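Local coordinates for putative electron transport related protein (Corynebacterium diphtheriae, PDB 4PQ1), which probably acts as a thioredoxin-like thiol-disulfide oxidoreductase of the DsbF type, passing electrons to or from cysteine pairs of other proteins, at residues Y16-G19 against E20-P23; D65-E68 against V69-L73; R143-T146 against A147-I151. All blocks are in the same frame, centred on the assembly; numbering follows the deposited sequence.

Interaction 1. Residues Y16-G19 against E20-P23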
loop_
_atom_site.group_PDB
_atom_site.type_symbol
_atom_site.label_atom_id
_atom_site.label_comp_id
_atom_site.label_asym_id
_atom_site.label_seq_id
_atom_site.Cartn_x
_atom_site.Cartn_y
_atom_site.Cartn_z
ATOM N N TYR A 16 4.447 13.355 -6.060
ATOM C CA TYR A 16 5.459 13.384 -7.119
ATOM C C TYR A 16 4.865 13.660 -8.495
ATOM O O TYR A 16 3.999 12.920 -8.997
ATOM C CB TYR A 16 6.239 12.071 -7.166
ATOM C CG TYR A 16 6.870 11.681 -5.849
ATOM C CD1 TYR A 16 6.146 10.978 -4.888
ATOM C CD2 TYR A 16 8.187 11.993 -5.573
ATOM C CE1 TYR A 16 6.717 10.608 -3.690
ATOM C CE2 TYR A 16 8.768 11.630 -4.380
ATOM C CZ TYR A 16 8.031 10.942 -3.440
ATOM O OH TYR A 16 8.620 10.583 -2.248
ATOM N N ASP A 17 5.340 14.746 -9.092
ATOM C CA ASP A 17 5.087 15.045 -10.499
ATOM C C ASP A 17 5.649 13.940 -11.367
ATOM O O ASP A 17 6.648 13.312 -11.008
ATOM C CB ASP A 17 5.707 16.375 -10.862
ATOM C CG ASP A 17 5.169 17.501 -10.013
ATOM O OD1 ASP A 17 3.935 17.530 -9.796
ATOM O OD2 ASP A 17 5.974 18.338 -9.546
ATOM N N GLU A 18 4.997 13.685 -12.493
ATOM C CA GLU A 18 5.470 12.666 -13.422
ATOM C C GLU A 18 6.973 12.799 -13.685
ATOM O O GLU A 18 7.697 11.804 -13.722
ATOM C CB GLU A 18 4.692 12.752 -14.736
ATOM C CG GLU A 18 3.213 13.023 -14.545
ATOM C CD GLU A 18 2.398 12.674 -15.773
ATOM O OE1 GLU A 18 1.157 12.831 -15.740
ATOM O OE2 GLU A 18 3.000 12.223 -16.767
ATOM N N GLY A 19 7.435 14.038 -13.840
ATOM C CA GLY A 19 8.829 14.313 -14.142
ATOM C C GLY A 19 9.823 13.710 -13.165
ATOM O O GLY A 19 10.915 13.297 -13.557
ATOM N N GLU A 20 9.447 13.633 -11.889
ATOM C CA GLU A 20 10.389 13.198 -10.860
ATOM C C GLU A 20 10.158 11.772 -10.399
ATOM O O GLU A 20 10.747 11.333 -9.411
ATOM C CB GLU A 20 10.324 14.131 -9.652
ATOM C CG GLU A 20 8.908 14.463 -9.228
ATOM C CD GLU A 20 8.852 15.471 -8.101
ATOM O OE1 GLU A 20 9.862 15.614 -7.374
ATOM O OE2 GLU A 20 7.800 16.133 -7.952
ATOM N N ARG A 21 9.319 11.038 -11.117
ATOM C CA ARG A 21 8.951 9.699 -10.685
ATOM C C ARG A 21 9.902 8.627 -11.176
ATOM O O ARG A 21 10.441 8.710 -12.286
ATOM C CB ARG A 21 7.542 9.357 -11.152
ATOM C CG ARG A 21 6.463 9.981 -10.323
ATOM C CD ARG A 21 5.093 9.660 -10.892
ATOM N NE ARG A 21 4.152 10.736 -10.583
ATOM C CZ ARG A 21 2.937 10.815 -11.095
ATOM N NH1 ARG A 21 2.523 9.872 -11.924
ATOM N NH2 ARG A 21 2.145 11.832 -10.780
ATOM N N ALA A 22 10.083 7.605 -10.345
ATOM C CA ALA A 22 10.829 6.420 -10.729
ATOM C C ALA A 22 10.049 5.201 -10.258
ATOM O O ALA A 22 9.349 5.263 -9.250
ATOM C CB ALA A 22 12.236 6.437 -10.136
ATOM N N PRO A 23 10.160 4.087 -10.992
ATOM C CA PRO A 23 9.465 2.855 -10.597
ATOM C C PRO A 23 9.984 2.254 -9.277
ATOM O O PRO A 23 11.162 2.428 -8.946
ATOM C CB PRO A 23 9.735 1.910 -11.775
ATOM C CG PRO A 23 10.980 2.478 -12.460
ATOM C CD PRO A 23 10.891 3.952 -12.269
HETATM O O HOH W 1 10.441 10.543 -14.476
#
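Arg-21 reaches back across a tight turn to hold the backbone carbonyl of Tyr-16, in the loop that leads from edge strand 13-15 of the thioredoxin-like sheet to strand 28-30. The turn includes a short 3-10 segment, and two backbone bonds close it: Glu-20 N to Asp-17 O, and Arg-21 N to Glu-18 O at 3.2 Å. From CB outward, the arginine meets the turn atom by atom. CB lies 3.6 Å from Glu-18 O; CG packs on Tyr-16 CB at 3.8 Å, and CD lies 3.9 Å from both Tyr-16 O and Glu-18 CA. The extended chain then delivers NE and NH2 side-on to a single acceptor, Tyr-16 O, which sits in the guanidinium plane, while Glu-18 CA covers part of one face. The two-nitrogen grip should fix the rotation of the group, and NH1 turns to Asp-132, beyond the turn. On Glu-20, CG stands between backbone N and carbonyl carbon (chi1 45°), which folds the carboxylate back over Asp-17. There OE2 accepts from Asp-17 N at 3.0 Å on its anti side, yet lies only 3.3 Å from Asp-17 OD2, a like-charge approach.

Interaction 2. Residues D65-E68 against V69-L73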
loop_
_atom_site.group_PDB
_atom_site.type_symbol
_atom_site.label_atom_id
_atom_site.label_comp_id
_atom_site.label_asym_id
_atom_site.label_seq_id
_atom_site.Cartn_x
_atom_site.Cartn_y
_atom_site.Cartn_z
ATOM N N ASP A 65 -12.192 2.531 4.283
ATOM C CA ASP A 65 -11.911 3.478 3.217
ATOM C C ASP A 65 -11.025 2.844 2.152
ATOM O O ASP A 65 -11.235 3.043 0.953
ATOM C CB ASP A 65 -11.268 4.743 3.788
ATOM C CG ASP A 65 -12.301 5.776 4.222
ATOM O OD1 ASP A 65 -13.510 5.443 4.272
ATOM O OD2 ASP A 65 -11.914 6.927 4.510
ATOM N N LEU A 66 -10.043 2.064 2.583
ATOM C CA LEU A 66 -9.182 1.383 1.632
ATOM C C LEU A 66 -10.012 0.384 0.830
ATOM O O LEU A 66 -9.774 0.188 -0.350
ATOM C CB LEU A 66 -8.022 0.695 2.352
ATOM C CG LEU A 66 -6.996 1.628 3.006
ATOM C CD1 LEU A 66 -6.177 0.856 4.019
ATOM C CD2 LEU A 66 -6.084 2.202 1.959
ATOM N N GLN A 67 -11.006 -0.226 1.468
ATOM C CA GLN A 67 -11.918 -1.117 0.756
ATOM C C GLN A 67 -12.670 -0.323 -0.299
ATOM O O GLN A 67 -12.904 -0.794 -1.409
ATOM C CB GLN A 67 -12.910 -1.797 1.717
ATOM C CG GLN A 67 -13.824 -2.825 1.033
ATOM C CD GLN A 67 -13.040 -3.926 0.330
ATOM O OE1 GLN A 67 -11.921 -4.261 0.730
ATOM N NE2 GLN A 67 -13.625 -4.499 -0.710
ATOM N N GLU A 68 -13.036 0.897 0.057
ATOM C CA GLU A 68 -13.796 1.761 -0.825
ATOM C C GLU A 68 -12.992 2.081 -2.087
ATOM O O GLU A 68 -13.462 1.886 -3.212
ATOM C CB GLU A 68 -14.167 3.034 -0.075
ATOM C CG GLU A 68 -15.114 3.946 -0.791
ATOM C CD GLU A 68 -15.423 5.164 0.045
ATOM O OE1 GLU A 68 -15.542 5.020 1.288
ATOM O OE2 GLU A 68 -15.526 6.264 -0.542
ATOM N N VAL A 69 -11.768 2.554 -1.873
ATOM C CA VAL A 69 -10.805 2.839 -2.937
ATOM C C VAL A 69 -10.583 1.632 -3.830
ATOM O O VAL A 69 -10.568 1.757 -5.048
ATOM C CB VAL A 69 -9.452 3.292 -2.348
ATOM C CG1 VAL A 69 -8.403 3.464 -3.443
ATOM C CG2 VAL A 69 -9.616 4.586 -1.580
ATOM N N HIS A 70 -10.419 0.460 -3.226
ATOM C CA HIS A 70 -10.219 -0.766 -3.998
ATOM C C HIS A 70 -11.350 -0.980 -4.982
ATOM O O HIS A 70 -11.130 -1.292 -6.155
ATOM C CB HIS A 70 -10.111 -1.977 -3.091
ATOM C CG HIS A 70 -9.899 -3.259 -3.829
ATOM N ND1 HIS A 70 -8.747 -3.529 -4.534
ATOM C CD2 HIS A 70 -10.691 -4.346 -3.977
ATOM C CE1 HIS A 70 -8.842 -4.720 -5.094
ATOM N NE2 HIS A 70 -10.013 -5.241 -4.769
ATOM N N GLU A 71 -12.566 -0.799 -4.485
ATOM C CA GLU A 71 -13.755 -0.903 -5.308
ATOM C C GLU A 71 -13.824 0.208 -6.355
ATOM O O GLU A 71 -14.248 -0.033 -7.474
ATOM C CB GLU A 71 -14.997 -0.868 -4.428
ATOM C CG GLU A 71 -15.121 -2.084 -3.536
ATOM C CD GLU A 71 -16.297 -1.984 -2.593
ATOM O OE1 GLU A 71 -16.859 -0.873 -2.464
ATOM O OE2 GLU A 71 -16.661 -3.010 -1.982
ATOM N N TYR A 72 -13.421 1.419 -5.980
ATOM C CA TYR A 72 -13.473 2.564 -6.883
ATOM C C TYR A 72 -12.531 2.349 -8.069
ATOM O O TYR A 72 -12.834 2.757 -9.190
ATOM C CB TYR A 72 -13.113 3.852 -6.130
ATOM C CG TYR A 72 -13.051 5.114 -6.979
ATOM C CD1 TYR A 72 -11.892 5.461 -7.669
ATOM C CD2 TYR A 72 -14.144 5.972 -7.066
ATOM C CE1 TYR A 72 -11.829 6.632 -8.442
ATOM C CE2 TYR A 72 -14.093 7.143 -7.833
ATOM C CZ TYR A 72 -12.937 7.462 -8.514
ATOM O OH TYR A 72 -12.891 8.612 -9.267
ATOM N N LEU A 73 -11.400 1.693 -7.820
ATOM C CA LEU A 73 -10.427 1.438 -8.878
ATOM C C LEU A 73 -10.957 0.405 -9.862
ATOM O O LEU A 73 -10.780 0.542 -11.072
ATOM C CB LEU A 73 -9.093 0.978 -8.289
ATOM C CG LEU A 73 -8.225 2.048 -7.621
ATOM C CD1 LEU A 73 -7.272 1.423 -6.605
ATOM C CD2 LEU A 73 -7.436 2.818 -8.679
#
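This is a side-chain and backbone contact within one helix, 63-73, which follows the CxxC helix of the thioredoxin-like domain and packs against the central sheet. Four consecutive i to i+4 bonds carry it: Val-69 N to Asp-65 O (2.9 Å), His-70 N to Leu-66 O, Glu-71 N to Gln-67 O and Tyr-72 N to Glu-68 O (2.8 Å). Several side chains of 69-73 rest on carbonyls of 65-68. Val-69 sets CG2 3.4 Å from Asp-65 O, because its CG1 is anti to the backbone N (chi1 175°) and CG2 is thereby turned back toward the preceding turn. Glu-71 lays CG against Gln-67 O at 3.3 Å, then runs on extended until OE2 comes within 3.6 Å of Gln-67 NE2. The amide and carboxylate planes are nearly perpendicular (88°); the two groups merely pass near each other, and Gln-67 NE2 has its hydrogen-bond partner in Thr-102 OG1. His-70 leans its CB on Gln-67 O and Leu-66 O, and its ND1 bonds to Val-79 N, tying the helix to strand 77-83. On the face turned into the protein, Leu-66 and Val-69 both meet Leu-150 of helix 147-156, while Leu-73 packs on Ile-46 and Val-48 of strand 46-52. Glu-68 and Glu-71 lie on the exposed side. The result is an amphipathic helix with its buried face on the central sheet and on helix 147-156 and its glutamates outward, as in the layered alpha/beta arrangement of the thioredoxin fold.

Interaction 3. Residues R143-T146 against A147-I151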
loop_
_atom_site.group_PDB
_atom_site.type_symbol
_atom_site.label_atom_id
_atom_site.label_comp_id
_atom_site.label_asym_id
_atom_site.label_seq_id
_atom_site.Cartn_x
_atom_site.Cartn_y
_atom_site.Cartn_z
ATOM N N ARG A 143 0.722 8.590 7.157
ATOM C CA ARG A 143 -0.366 8.868 8.048
ATOM C C ARG A 143 -1.526 8.038 7.574
ATOM O O ARG A 143 -1.506 7.538 6.454
ATOM C CB ARG A 143 -0.723 10.356 8.065
ATOM C CG ARG A 143 -1.101 10.929 6.709
ATOM C CD ARG A 143 -1.862 12.234 6.887
ATOM N NE ARG A 143 -2.167 12.911 5.631
ATOM C CZ ARG A 143 -3.312 12.792 4.971
ATOM N NH1 ARG A 143 -4.272 12.010 5.440
ATOM N NH2 ARG A 143 -3.503 13.460 3.840
ATOM N N GLU A 144 -2.494 7.839 8.467
ATOM C CA GLU A 144 -3.798 7.335 8.094
ATOM C C GLU A 144 -4.381 8.202 6.962
ATOM O O GLU A 144 -4.193 9.429 6.951
ATOM C CB GLU A 144 -4.718 7.344 9.321
ATOM C CG GLU A 144 -6.098 6.783 9.071
ATOM C CD GLU A 144 -6.940 6.680 10.350
ATOM O OE1 GLU A 144 -8.128 6.292 10.223
ATOM O OE2 GLU A 144 -6.424 6.997 11.459
ATOM N N VAL A 145 -5.071 7.572 6.014
ATOM C CA VAL A 145 -5.699 8.300 4.914
ATOM C C VAL A 145 -7.201 8.053 4.882
ATOM O O VAL A 145 -7.664 7.021 5.363
ATOM C CB VAL A 145 -5.125 7.892 3.540
ATOM C CG1 VAL A 145 -3.743 8.475 3.339
ATOM C CG2 VAL A 145 -5.110 6.367 3.379
ATOM N N THR A 146 -7.950 8.996 4.302
ATOM C CA THR A 146 -9.343 8.764 3.926
ATOM C C THR A 146 -9.421 8.282 2.493
ATOM O O THR A 146 -8.444 8.358 1.742
ATOM C CB THR A 146 -10.216 10.030 4.021
ATOM O OG1 THR A 146 -9.741 11.003 3.086
ATOM C CG2 THR A 146 -10.194 10.613 5.409
ATOM N N ALA A 147 -10.600 7.818 2.099
ATOM C CA ALA A 147 -10.791 7.347 0.738
ATOM C C ALA A 147 -10.618 8.497 -0.273
ATOM O O ALA A 147 -10.179 8.280 -1.402
ATOM C CB ALA A 147 -12.151 6.698 0.594
ATOM N N GLN A 148 -10.916 9.721 0.155
ATOM C CA GLN A 148 -10.871 10.869 -0.740
ATOM C C GLN A 148 -9.424 11.373 -0.918
ATOM O O GLN A 148 -9.082 11.935 -1.971
ATOM C CB GLN A 148 -11.798 11.978 -0.225
ATOM C CG GLN A 148 -12.246 13.004 -1.281
ATOM C CD GLN A 148 -12.731 12.371 -2.583
ATOM O OE1 GLN A 148 -11.998 12.324 -3.571
ATOM N NE2 GLN A 148 -13.969 11.889 -2.589
ATOM N N ASP A 149 -8.584 11.172 0.103
ATOM C CA ASP A 149 -7.136 11.394 -0.022
ATOM C C ASP A 149 -6.635 10.660 -1.252
ATOM O O ASP A 149 -5.982 11.234 -2.127
ATOM C CB ASP A 149 -6.364 10.880 1.205
ATOM C CG ASP A 149 -6.451 11.802 2.413
ATOM O OD1 ASP A 149 -6.428 13.044 2.247
ATOM O OD2 ASP A 149 -6.514 11.265 3.550
ATOM N N LEU A 150 -6.979 9.381 -1.316
ATOM C CA LEU A 150 -6.478 8.492 -2.343
ATOM C C LEU A 150 -7.153 8.735 -3.669
ATOM O O LEU A 150 -6.489 8.772 -4.696
ATOM C CB LEU A 150 -6.670 7.045 -1.926
ATOM C CG LEU A 150 -5.979 6.742 -0.598
ATOM C CD1 LEU A 150 -6.209 5.301 -0.199
ATOM C CD2 LEU A 150 -4.497 7.032 -0.703
ATOM N N ILE A 151 -8.468 8.901 -3.643
ATOM C CA ILE A 151 -9.222 9.109 -4.867
ATOM C C ILE A 151 -8.741 10.363 -5.615
ATOM O O ILE A 151 -8.603 10.345 -6.822
ATOM C CB ILE A 151 -10.741 9.198 -4.579
ATOM C CG1 ILE A 151 -11.319 7.790 -4.417
ATOM C CG2 ILE A 151 -11.473 9.914 -5.717
ATOM C CD1 ILE A 151 -12.727 7.776 -3.892
#
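A capping box starts helix 147-156, the last helix of the chain: Thr-146 is the N-cap residue and Asp-149 returns its carboxylate to the Thr-146 backbone. Thr-146 OG1 accepts from Asp-149 N at 3.2 Å and, weakly, from Gln-148 N; its chi1 of 64° places the hydroxyl between backbone N and carbonyl carbon, facing the first turn. In exchange, Thr-146 N donates to Asp-149 OD2 at 2.8 Å in a nearly straight bond (166°). A weak bond from Thr-146 OG1 to the same oxygen adds to the reciprocal pair. Arg-143 brings its guanidinium edge to the carboxylate from the other direction, the two planes 70° apart. NH1 forms the salt bridge with Asp-149 OD2 at 3.0 Å, and NH2 makes a long, weak bond to OD1. NH1 and Thr-146 N come to OD2 from opposite faces of the carboxylate plane. NH1 also donates to Glu-144 O, and NE forms a salt bridge with Glu-13, so NH1, NH2 and NE all have partners. Next to these polar groups, Val-145 CG2 meets Leu-150 CD1 at 3.9 Å, the two side chains crossing at about a right angle, and both touch Thr-128 of strand 127-131. OD2 alone accepts from two donors, Arg-143 NH1 and Thr-146 N, besides the weak bond from Thr-146 OG1; the positive end of the helix dipole and the nearby arginine would probably favour the charged form of Asp-149.

In the fold
Along the chain the three come in series: 16-23 first, then helix 63-73, then the start of helix 147-156. Interactions 2 and 3 are neighbours, with centres about 10 Å apart, and they touch: Asp-65 OD2 probably accepts from Ala-147 N at 2.9 Å, joining one helix to the first turn of the other. Interaction 1 stands apart at the sheet edge, its centre about 20 Å from that of interaction 3 and about 24 Å from that of interaction 2. It follows edge strand 13-15, which pairs with strand 137-141, the strand before interaction 3. Only interactions 2 and 3 join directly, where two helices meet in a thioredoxin-like domain whose Cys-56 and Cys-59 form a disulfide.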